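Local atomic coordinates of ORF10 (Moritella marina, PDB entry 6RIW), a protein that forms the ketosynthase-chain length factor didomain of a polyunsaturated fatty acid synthase, which probably condenses acyl chains carried on acyl carrier protein. Residues A[570-583]-A[649-663]. Sequence-based numbering, arbitrary orientation.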
# COMPACT_ATOMS: atom_id res chain seq x y z
N LEU A 570 -11.57 23.62 3.95
CA LEU A 570 -12.44 22.60 3.37
C LEU A 570 -13.76 22.51 4.13
O LEU A 570 -13.88 22.92 5.29
CB LEU A 570 -11.73 21.24 3.35
CG LEU A 570 -10.49 21.17 2.45
CD1 LEU A 570 -10.02 19.73 2.30
CD2 LEU A 570 -10.75 21.79 1.07
N VAL A 571 -14.76 21.93 3.46
CA VAL A 571 -16.14 21.83 3.95
C VAL A 571 -16.54 20.36 3.97
O VAL A 571 -16.33 19.64 2.99
CB VAL A 571 -17.10 22.63 3.04
CG1 VAL A 571 -18.55 22.44 3.50
CG2 VAL A 571 -16.71 24.11 3.02
N GLU A 572 -17.16 19.93 5.08
CA GLU A 572 -17.62 18.56 5.22
C GLU A 572 -18.69 18.21 4.19
O GLU A 572 -19.45 19.07 3.71
CB GLU A 572 -18.16 18.32 6.63
CG GLU A 572 -17.20 18.74 7.73
CD GLU A 572 -17.66 18.36 9.14
OE1 GLU A 572 -18.88 18.11 9.36
OE2 GLU A 572 -16.79 18.31 10.04
N GLY A 573 -18.74 16.93 3.82
CA GLY A 573 -19.78 16.42 2.95
C GLY A 573 -19.54 16.59 1.47
O GLY A 573 -20.48 16.42 0.69
N ARG A 574 -18.32 16.89 1.06
CA ARG A 574 -18.03 17.24 -0.32
C ARG A 574 -17.24 16.14 -1.01
O ARG A 574 -16.71 15.22 -0.37
CB ARG A 574 -17.24 18.56 -0.37
CG ARG A 574 -18.00 19.74 0.23
CD ARG A 574 -19.15 20.17 -0.69
NE ARG A 574 -19.75 21.43 -0.23
CZ ARG A 574 -19.21 22.63 -0.40
NH1 ARG A 574 -18.06 22.76 -1.03
NH2 ARG A 574 -19.84 23.71 0.05
N ASN A 575 -17.19 16.23 -2.33
CA ASN A 575 -16.48 15.30 -3.21
C ASN A 575 -15.01 15.70 -3.14
O ASN A 575 -14.53 16.50 -3.94
CB ASN A 575 -17.03 15.38 -4.63
CG ASN A 575 -16.40 14.37 -5.59
OD1 ASN A 575 -15.56 13.56 -5.20
ND2 ASN A 575 -16.81 14.42 -6.85
N VAL A 576 -14.31 15.20 -2.13
CA VAL A 576 -12.89 15.48 -1.91
C VAL A 576 -12.16 14.16 -1.83
O VAL A 576 -12.64 13.22 -1.18
CB VAL A 576 -12.68 16.30 -0.62
CG1 VAL A 576 -11.18 16.35 -0.18
CG2 VAL A 576 -13.19 17.71 -0.81
N ALA A 577 -11.00 14.08 -2.48
CA ALA A 577 -10.16 12.89 -2.45
C ALA A 577 -9.06 12.99 -1.39
O ALA A 577 -8.58 14.08 -1.06
CB ALA A 577 -9.53 12.64 -3.83
N VAL A 578 -8.66 11.84 -0.86
CA VAL A 578 -7.60 11.77 0.14
C VAL A 578 -6.56 10.77 -0.37
O VAL A 578 -6.88 9.59 -0.57
CB VAL A 578 -8.12 11.34 1.52
CG1 VAL A 578 -7.00 11.32 2.56
CG2 VAL A 578 -9.24 12.30 2.02
N LEU A 579 -5.34 11.24 -0.63
CA LEU A 579 -4.26 10.39 -1.09
C LEU A 579 -3.21 10.36 0.00
O LEU A 579 -2.77 11.41 0.47
CB LEU A 579 -3.65 10.91 -2.40
CG LEU A 579 -4.62 11.24 -3.54
CD1 LEU A 579 -3.82 11.77 -4.70
CD2 LEU A 579 -5.41 10.00 -3.96
N VAL A 580 -2.81 9.16 0.44
CA VAL A 580 -1.80 9.07 1.49
C VAL A 580 -0.54 8.43 0.90
O VAL A 580 -0.54 7.24 0.56
CB VAL A 580 -2.31 8.28 2.70
CG1 VAL A 580 -1.22 8.18 3.77
CG2 VAL A 580 -3.57 8.94 3.28
N ALA A 581 0.53 9.21 0.81
CA ALA A 581 1.84 8.70 0.42
C ALA A 581 2.47 7.97 1.60
O ALA A 581 2.60 8.53 2.68
CB ALA A 581 2.73 9.85 -0.04
N MET A 582 2.83 6.70 1.40
CA MET A 582 3.35 5.93 2.51
C MET A 582 4.01 4.68 1.95
O MET A 582 3.88 4.37 0.76
CB MET A 582 2.23 5.56 3.50
CG MET A 582 1.01 4.88 2.83
SD MET A 582 1.26 3.11 2.47
CE MET A 582 0.86 2.40 4.10
N GLY A 583 4.77 4.01 2.81
CA GLY A 583 5.15 2.63 2.62
C GLY A 583 4.72 1.86 3.86
O GLY A 583 4.14 2.43 4.79
N ILE A 649 -10.11 9.80 7.63
CA ILE A 649 -10.29 11.22 7.35
C ILE A 649 -11.57 11.45 6.55
O ILE A 649 -12.38 12.32 6.88
CB ILE A 649 -9.05 11.78 6.63
CG1 ILE A 649 -7.92 11.97 7.63
CG2 ILE A 649 -9.39 13.11 5.88
CD1 ILE A 649 -8.26 12.99 8.75
N SER A 650 -11.79 10.64 5.51
CA SER A 650 -13.03 10.74 4.73
C SER A 650 -14.26 10.48 5.59
O SER A 650 -15.33 11.07 5.34
CB SER A 650 -13.04 9.75 3.57
OG SER A 650 -11.92 9.96 2.73
N ALA A 651 -14.16 9.59 6.57
CA ALA A 651 -15.32 9.36 7.44
C ALA A 651 -15.52 10.52 8.40
O ALA A 651 -16.66 10.91 8.67
CB ALA A 651 -15.17 8.03 8.19
N LEU A 652 -14.43 11.09 8.91
CA LEU A 652 -14.53 12.25 9.80
C LEU A 652 -15.15 13.45 9.10
O LEU A 652 -15.95 14.19 9.69
CB LEU A 652 -13.15 12.62 10.34
CG LEU A 652 -13.06 13.88 11.20
CD1 LEU A 652 -13.85 13.70 12.50
CD2 LEU A 652 -11.60 14.26 11.51
N TRP A 653 -14.80 13.66 7.84
CA TRP A 653 -15.25 14.83 7.09
C TRP A 653 -16.43 14.53 6.17
O TRP A 653 -16.90 15.44 5.47
CB TRP A 653 -14.09 15.41 6.27
CG TRP A 653 -13.08 16.16 7.10
CD1 TRP A 653 -12.11 15.61 7.91
CD2 TRP A 653 -12.95 17.57 7.23
NE1 TRP A 653 -11.38 16.61 8.52
CE2 TRP A 653 -11.87 17.82 8.11
CE3 TRP A 653 -13.62 18.66 6.66
CZ2 TRP A 653 -11.46 19.12 8.44
CZ3 TRP A 653 -13.22 19.94 6.99
CH2 TRP A 653 -12.15 20.16 7.87
N ASP A 654 -16.90 13.28 6.15
CA ASP A 654 -17.94 12.83 5.22
C ASP A 654 -17.57 13.16 3.77
O ASP A 654 -18.39 13.65 2.99
CB ASP A 654 -19.31 13.43 5.60
CG ASP A 654 -20.48 12.70 4.97
OD1 ASP A 654 -20.37 11.48 4.65
OD2 ASP A 654 -21.53 13.37 4.79
N PHE A 655 -16.33 12.86 3.38
CA PHE A 655 -15.91 13.08 1.99
C PHE A 655 -16.33 11.89 1.14
O PHE A 655 -16.37 10.76 1.61
CB PHE A 655 -14.39 13.25 1.90
CG PHE A 655 -13.87 14.56 2.43
CD1 PHE A 655 -14.65 15.71 2.37
CD2 PHE A 655 -12.58 14.64 2.96
CE1 PHE A 655 -14.14 16.94 2.85
CE2 PHE A 655 -12.07 15.85 3.43
CZ PHE A 655 -12.85 17.01 3.38
N SER A 656 -16.60 12.16 -0.15
CA SER A 656 -17.04 11.12 -1.07
C SER A 656 -16.06 10.83 -2.21
O SER A 656 -16.36 9.97 -3.05
CB SER A 656 -18.41 11.48 -1.67
OG SER A 656 -18.34 12.69 -2.44
N GLY A 657 -14.92 11.52 -2.29
CA GLY A 657 -13.94 11.20 -3.31
C GLY A 657 -13.16 9.95 -2.97
O GLY A 657 -13.31 9.35 -1.90
N PRO A 658 -12.31 9.51 -3.91
CA PRO A 658 -11.47 8.33 -3.62
C PRO A 658 -10.52 8.60 -2.45
O PRO A 658 -10.00 9.70 -2.31
CB PRO A 658 -10.72 8.11 -4.93
CG PRO A 658 -10.72 9.44 -5.62
CD PRO A 658 -12.05 10.07 -5.24
N ALA A 659 -10.33 7.58 -1.60
CA ALA A 659 -9.46 7.66 -0.44
C ALA A 659 -8.54 6.46 -0.48
O ALA A 659 -8.98 5.32 -0.25
CB ALA A 659 -10.26 7.68 0.86
N ILE A 660 -7.26 6.67 -0.77
CA ILE A 660 -6.35 5.56 -1.00
C ILE A 660 -4.96 5.87 -0.47
O ILE A 660 -4.61 7.03 -0.22
CB ILE A 660 -6.22 5.21 -2.50
CG1 ILE A 660 -5.66 6.41 -3.28
CG2 ILE A 660 -7.54 4.68 -3.07
CD1 ILE A 660 -5.34 6.09 -4.75
N THR A 661 -4.14 4.83 -0.32
CA THR A 661 -2.71 5.07 -0.19
C THR A 661 -2.06 4.92 -1.55
O THR A 661 -2.57 4.23 -2.44
CB THR A 661 -2.04 4.13 0.83
OG1 THR A 661 -2.10 2.78 0.38
CG2 THR A 661 -2.72 4.25 2.19
N VAL A 662 -0.92 5.60 -1.72
CA VAL A 662 -0.12 5.59 -2.93
C VAL A 662 1.31 5.32 -2.48
O VAL A 662 1.80 5.98 -1.56
CB VAL A 662 -0.19 6.94 -3.68
CG1 VAL A 662 0.80 6.96 -4.84
CG2 VAL A 662 -1.62 7.19 -4.20
N SER A 663 1.96 4.34 -3.10
CA SER A 663 3.31 3.94 -2.70
C SER A 663 4.22 3.96 -3.92
O SER A 663 3.96 3.26 -4.91
CB SER A 663 3.29 2.56 -2.03
OG SER A 663 2.44 2.57 -0.89
O HOH W 1 -20.11 14.49 -1.81
O HOH W 2 -12.57 10.84 0.26
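V578 to A581 pair in parallel with A659 to V662, and five backbone hydrogen bonds alternate between the chains, from V578 N to P658 O (2.9 Å) up to M582 N to V662 O. N-terminal to these, G573 N donates to W653 O and S656 N to R574 O. The F655 ring is clamped between two carbons. V576 CB sits over the centre of one face, 3.6 Å from the ring centroid, a CH-pi contact. W653 CB covers the opposite face, and V571 O meets the F655 edge at CE1 (3.5 Å). With an alanine replacing F655, a gap would probably open between V576 and W653 CB. A water joins S650 OG to V576 O and G657 O. At the far end, S663 OG donates to M582 O (2.8 Å) from above the carbonyl plane. The M582 chain bends at chi2 (79°) and chi3 (83°), which brings SD within 3.6 Å of S663 OG. V578 and V580 face helix 642-653; A581 and V662 face helix 668-682. Strand 687-694 flanks strand 576-581. Both segments lie in the second ketosynthase-like half, probably the chain length factor; strand 659-663 joins it to the first by antiparallel pairing with strand 189-193, consistent with thiolase-like dimer interfaces.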